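Local coordinates for protein regulator of polyketide synthase expression (Bifidobacterium adolescentis, PDB 3ONQ) that probably acts as a PucR-type transcriptional regulator, presumably of polyketide synthase expression, binding DNA through its C-terminal helix-turn-helix domain, at residues Ala139-Glu142 with Thr143-Ser146; Ser16-Asp20 with Asp21-Glu25; Arg158-Arg161 with Ala162-Leu166. All coordinates share one frame; numbering follows the deposited sequence.

Contact 1: Ala139-Glu142 with Thr143-Ser146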
# COMPACT_ATOMS: atom_id res chain seq x y z
N ALA B 139 5.66 8.34 12.47
CA ALA B 139 6.26 9.00 13.63
C ALA B 139 5.19 9.59 14.55
O ALA B 139 5.23 9.43 15.77
CB ALA B 139 7.25 10.10 13.19
N LEU B 140 4.23 10.29 13.97
CA LEU B 140 3.17 10.88 14.77
C LEU B 140 2.28 9.82 15.45
O LEU B 140 1.88 9.97 16.60
CB LEU B 140 2.33 11.84 13.94
CG LEU B 140 3.06 13.16 13.64
CD1 LEU B 140 2.33 14.00 12.57
CD2 LEU B 140 3.19 13.96 14.92
N ARG B 141 1.96 8.75 14.74
CA ARG B 141 1.11 7.73 15.31
C ARG B 141 1.81 6.91 16.40
O ARG B 141 1.24 6.67 17.46
CB ARG B 141 0.50 6.85 14.22
CG ARG B 141 -0.61 7.57 13.45
CD ARG B 141 -1.22 6.71 12.35
NE ARG B 141 -1.84 5.48 12.84
CZ ARG B 141 -3.11 5.38 13.23
NH1 ARG B 141 -3.90 6.45 13.20
NH2 ARG B 141 -3.60 4.22 13.64
N GLU B 142 3.05 6.49 16.17
CA GLU B 142 3.75 5.75 17.22
C GLU B 142 3.91 6.62 18.46
O GLU B 142 3.90 6.13 19.59
CB GLU B 142 5.10 5.19 16.75
CG GLU B 142 6.16 6.24 16.40
CD GLU B 142 7.29 5.64 15.56
OE1 GLU B 142 7.58 4.44 15.71
OE2 GLU B 142 7.88 6.37 14.74
N THR B 143 4.04 7.93 18.24
CA THR B 143 4.14 8.88 19.34
C THR B 143 2.81 8.96 20.09
O THR B 143 2.75 8.83 21.31
CB THR B 143 4.59 10.27 18.87
OG1 THR B 143 5.92 10.18 18.35
CG2 THR B 143 4.58 11.26 20.03
N MSE B 144 1.73 9.16 19.34
CA MSE B 144 0.39 9.16 19.94
C MSE B 144 0.11 7.88 20.76
O MSE B 144 -0.28 7.96 21.92
CB MSE B 144 -0.69 9.30 18.86
CG MSE B 144 -2.12 8.99 19.39
SE MSE B 144 -3.40 9.09 17.91
CE MSE B 144 -2.94 7.39 17.05
N PHE B 145 0.29 6.72 20.15
CA PHE B 145 0.02 5.46 20.85
C PHE B 145 0.93 5.23 22.06
O PHE B 145 0.48 4.68 23.07
CB PHE B 145 0.11 4.27 19.90
CG PHE B 145 -1.11 4.06 19.04
CD1 PHE B 145 -2.31 3.67 19.61
CD2 PHE B 145 -1.04 4.20 17.66
CE1 PHE B 145 -3.44 3.44 18.82
CE2 PHE B 145 -2.15 3.98 16.87
CZ PHE B 145 -3.35 3.60 17.44
N SER B 146 2.19 5.62 21.96
CA SER B 146 3.13 5.48 23.08
C SER B 146 2.68 6.31 24.27
O SER B 146 2.72 5.86 25.41
CB SER B 146 4.57 5.87 22.70
OG SER B 146 5.16 4.91 21.84

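Contact 2: Ser16-Asp20 with Asp21-Glu25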
# COMPACT_ATOMS: atom_id res chain seq x y z
N SER B 16 -11.30 23.74 2.59
CA SER B 16 -12.53 24.52 2.78
C SER B 16 -12.28 26.02 2.59
O SER B 16 -12.82 26.83 3.34
CB SER B 16 -13.12 24.29 4.17
OG SER B 16 -13.12 22.92 4.53
N GLY B 17 -11.45 26.37 1.62
CA GLY B 17 -11.27 27.77 1.25
C GLY B 17 -10.21 28.50 2.05
O GLY B 17 -9.95 29.68 1.80
N HIS B 18 -9.59 27.82 3.00
CA HIS B 18 -8.55 28.43 3.82
C HIS B 18 -7.21 28.38 3.11
O HIS B 18 -6.91 27.41 2.41
CB HIS B 18 -8.42 27.70 5.17
CG HIS B 18 -9.63 27.81 6.03
ND1 HIS B 18 -10.04 28.99 6.61
CD2 HIS B 18 -10.53 26.87 6.42
CE1 HIS B 18 -11.14 28.78 7.32
NE2 HIS B 18 -11.46 27.50 7.22
N THR B 19 -6.41 29.41 3.30
CA THR B 19 -5.06 29.44 2.75
C THR B 19 -4.03 29.86 3.79
O THR B 19 -2.86 30.04 3.46
CB THR B 19 -4.97 30.40 1.55
OG1 THR B 19 -5.38 31.72 1.95
CG2 THR B 19 -5.87 29.91 0.42
N ASP B 20 -4.45 30.03 5.03
CA ASP B 20 -3.53 30.37 6.10
C ASP B 20 -2.78 29.10 6.57
O ASP B 20 -3.37 28.03 6.67
CB ASP B 20 -4.28 31.00 7.27
CG ASP B 20 -5.23 30.04 7.94
OD1 ASP B 20 -6.19 29.60 7.27
OD2 ASP B 20 -5.02 29.72 9.13
N ASP B 21 -1.49 29.23 6.84
CA ASP B 21 -0.69 28.04 7.11
C ASP B 21 -1.04 27.35 8.42
O ASP B 21 -0.80 26.15 8.57
CB ASP B 21 0.81 28.34 7.01
CG ASP B 21 1.16 29.73 7.48
OD1 ASP B 21 2.15 30.28 6.95
OD2 ASP B 21 0.45 30.26 8.36
N THR B 22 -1.63 28.08 9.36
CA THR B 22 -2.11 27.46 10.60
C THR B 22 -3.14 26.37 10.29
O THR B 22 -3.06 25.26 10.81
CB THR B 22 -2.74 28.47 11.55
OG1 THR B 22 -1.80 29.50 11.85
CG2 THR B 22 -3.17 27.78 12.84
N THR B 23 -4.10 26.70 9.43
CA THR B 23 -5.11 25.73 9.02
C THR B 23 -4.47 24.63 8.18
O THR B 23 -4.78 23.44 8.34
CB THR B 23 -6.27 26.40 8.23
OG1 THR B 23 -6.88 27.40 9.05
CG2 THR B 23 -7.32 25.38 7.84
N ILE B 24 -3.55 25.02 7.31
CA ILE B 24 -2.87 24.04 6.48
C ILE B 24 -2.08 23.07 7.38
O ILE B 24 -2.06 21.87 7.14
CB ILE B 24 -1.95 24.72 5.46
CG1 ILE B 24 -2.78 25.65 4.56
CG2 ILE B 24 -1.21 23.68 4.61
CD1 ILE B 24 -1.97 26.39 3.54
N GLU B 25 -1.44 23.61 8.41
CA GLU B 25 -0.68 22.79 9.35
C GLU B 25 -1.60 21.83 10.12
O GLU B 25 -1.33 20.63 10.21
CB GLU B 25 0.10 23.65 10.34
CG GLU B 25 0.94 22.84 11.32
CD GLU B 25 1.50 23.68 12.45
OE1 GLU B 25 0.76 24.53 12.98
OE2 GLU B 25 2.68 23.48 12.82

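Contact 3: Arg158-Arg161 with Ala162-Leu166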
# COMPACT_ATOMS: atom_id res chain seq x y z
N ARG B 158 12.57 8.70 30.70
CA ARG B 158 12.28 10.02 30.19
C ARG B 158 13.46 10.49 29.35
O ARG B 158 14.56 10.67 29.87
CB ARG B 158 12.01 11.00 31.33
CG ARG B 158 11.70 12.41 30.85
CD ARG B 158 11.32 13.32 32.00
NE ARG B 158 11.11 14.69 31.54
CZ ARG B 158 9.92 15.24 31.35
NH1 ARG B 158 8.82 14.55 31.60
NH2 ARG B 158 9.83 16.50 30.93
N PRO B 159 13.26 10.67 28.06
CA PRO B 159 11.99 10.37 27.41
C PRO B 159 11.82 8.89 27.15
O PRO B 159 12.79 8.15 27.10
CB PRO B 159 12.14 11.08 26.07
CG PRO B 159 13.56 10.97 25.78
CD PRO B 159 14.29 11.04 27.08
N LEU B 160 10.58 8.47 26.98
CA LEU B 160 10.28 7.14 26.51
C LEU B 160 10.76 7.11 25.07
O LEU B 160 10.69 8.11 24.37
CB LEU B 160 8.79 6.89 26.55
CG LEU B 160 8.13 6.87 27.92
CD1 LEU B 160 6.65 7.03 27.78
CD2 LEU B 160 8.46 5.58 28.60
N ARG B 161 11.26 5.97 24.62
CA ARG B 161 11.79 5.87 23.27
C ARG B 161 11.38 4.62 22.52
O ARG B 161 11.09 3.60 23.12
CB ARG B 161 13.32 5.87 23.30
CG ARG B 161 13.99 7.12 23.77
CD ARG B 161 15.47 7.02 23.50
NE ARG B 161 16.20 8.20 23.93
CZ ARG B 161 16.44 8.51 25.19
NH1 ARG B 161 17.12 9.61 25.48
NH2 ARG B 161 15.99 7.73 26.16
N ALA B 162 11.36 4.72 21.20
CA ALA B 162 11.34 3.56 20.35
C ALA B 162 10.23 2.56 20.62
O ALA B 162 9.06 2.87 20.59
CB ALA B 162 12.69 2.87 20.35
N ASP B 163 10.66 1.33 20.88
CA ASP B 163 9.80 0.17 21.04
C ASP B 163 9.49 -0.17 22.49
O ASP B 163 9.16 -1.29 22.80
CB ASP B 163 10.41 -1.03 20.33
CG ASP B 163 11.76 -1.44 20.89
OD1 ASP B 163 12.13 -2.61 20.73
OD2 ASP B 163 12.45 -0.60 21.49
N GLU B 164 9.61 0.81 23.38
CA GLU B 164 9.40 0.60 24.81
C GLU B 164 8.00 0.12 25.19
O GLU B 164 7.84 -0.58 26.16
CB GLU B 164 9.72 1.87 25.59
CG GLU B 164 11.12 1.93 26.12
CD GLU B 164 11.35 3.11 27.03
OE1 GLU B 164 11.61 4.20 26.51
OE2 GLU B 164 11.26 2.95 28.26
N LEU B 165 6.99 0.54 24.44
CA LEU B 165 5.60 0.21 24.75
C LEU B 165 4.84 -0.70 23.77
O LEU B 165 3.65 -0.57 23.60
CB LEU B 165 4.81 1.49 24.99
CG LEU B 165 5.18 2.13 26.32
CD1 LEU B 165 5.07 3.61 26.25
CD2 LEU B 165 4.32 1.58 27.42
N LEU B 166 5.55 -1.61 23.10
CA LEU B 166 4.94 -2.41 22.04
C LEU B 166 3.65 -3.13 22.45
O LEU B 166 2.62 -2.98 21.79
CB LEU B 166 5.94 -3.42 21.46
CG LEU B 166 7.01 -2.82 20.55
CD1 LEU B 166 7.91 -3.89 19.96
CD2 LEU B 166 6.31 -2.06 19.44
O HOH W 1 13.95 5.45 26.70

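Contact 1: Ala139-Glu142 with Thr143-Ser146
Thr143 and Ser146 each turn a hydroxyl back onto the carbonyl one turn earlier, on Ala139 and Glu142, within helix 132-149, the helix of a beta-alpha-beta unit between strands 124-131 and 160-161. Backbone i to i+4 bonds run through the segment; the straightest, Phe145 N to Arg141 O, is 2.9 Å long. Two acceptors are gripped twice. Ala139 O takes Thr143 N and, at 2.8 Å, Thr143 OG1, from opposite faces of its carbonyl plane; Glu142 O receives Ser146 N and, at 2.9 Å, Ser146 OG in the same manner. Both hydroxyls are satisfied inside a largely buried stretch.

Met144 and Phe145 lie alongside Arg141, Met144 also touching Leu33 and Phe145 touching Arg169 and Leu172 of helix 166-172. Arg141 bends at chi3 (61°), bringing its guanidinium to both; its NH1 bonds to Leu33 O and its NH2 to a glycerol, probably from the crystallisation liquor. Replacing Phe145 with an alanine would probably strip the guanidinium of the ring edge beside NH2 and open a gap beside the selenomethionine methyl of Met144. That methyl, CE, sits over one ring face near the rim, while Arg141 NH2 meets the ring at its edge, 3.5 Å from Phe145 CE2.

Contact 2: Ser16-Asp20 with Asp21-Glu25
Asp20 O accepts from Ile24 N at 3.1 Å, the first turn of helix 21-33 closing onto the loop that leads into it. That loop, 16-20, leaves helix 11-15 through two residues with positive phi, Ser16 and Gly17 (phi 87°), and is extended at His18 before Asp20 takes the N-cap position.

The Asp20 side chain then folds over the helix start. Its CG stands between the backbone N and the carbonyl carbon (chi1 66°), which brings the carboxylate over Thr23. This is an N-cap: OD2 accepts from Thr23 N at 3.2 Å, met from well above the carboxylate plane, while OD1 uses its syn lone pair for Thr23 OG1 at 2.9 Å. One residue thus holds both oxygens, and the negative group lies where it would probably interact favourably with the positive end of the helix dipole.

Thr23 also meets His18: its CG2 packs 3.7 Å from His18 CB, and its OG1 lies over one face of the imidazole, toward the rim, the two side chains crossing at about a right angle. Ile24 tucks CD1 against Thr19 O at 3.8 Å; beyond it lie Ile47 and Leu48 of helix 39-48, and Thr23 of the second subunit.

Contact 3: Arg158-Arg161 with Ala162-Leu166
A type II' beta turn from Arg161 to Glu164 carries the chain out of edge strand 160-161 toward helix 166-172, and Glu164 bonds to Arg161 twice, through backbone N and carboxylate. The backbone N reaches Arg161 O at 3.2 Å, in the carbonyl plane, the bond that closes the turn. Its side chain doubles back, extended beyond CG, to bring OE1 to the backbone N of Arg161 at 2.6 Å; this short bond meets OE1 nearly along its C-O axis.

A water adds a further hold on the same oxygen. It donates to Glu164 OE1 at 2.7 Å and to Pro159 O at 3.0 Å, and accepts from Arg161 NH2, lying at the edge of the guanidinium in its plane. Pro159, which follows a cis peptide, sets its CG 3.8 Å above the centre of the same guanidinium, so that group is positioned both over a face and at an edge. Arg161 NE makes a salt bridge to Glu108 OE2. The other carboxylate oxygen, Glu164 OE2, bonds to Ser157 OG, engaging both oxygens.

Leu160 crosses the Glu164 side chain at about a right angle and meets Leu165 methyl to methyl, CD1 to CD1 at 4.1 Å. On the sheet side, Leu160 pairs through its backbone with Leu124 and Leu126 of strand 124-131, Ala162 O receives Tyr125 OH, and Leu166 beyond the turn packs against helix 175-190.

Contacts 1 and 3 are neighbours, their centres 10 Å apart, and they touch where Ser146 O lies 3.4 Å from Leu165 CD1. They sit on one beta-alpha-beta unit, contact 1 on its helix and contact 3 at the end of its last strand, and Tyr125 of strand 124-131 reaches both, through Thr143 and Ser146 and through Ala162. Contact 2 stands apart, its centre 24 Å from that of contact 1 and 33 Å from that of contact 3, though the nearest atoms are about 8 and 20 Å away respectively. Helix 21-33, which starts at contact 2, carries Leu33 to Arg141. The glycerol belongs to contact 1, whereas the second subunit packs at contact 2.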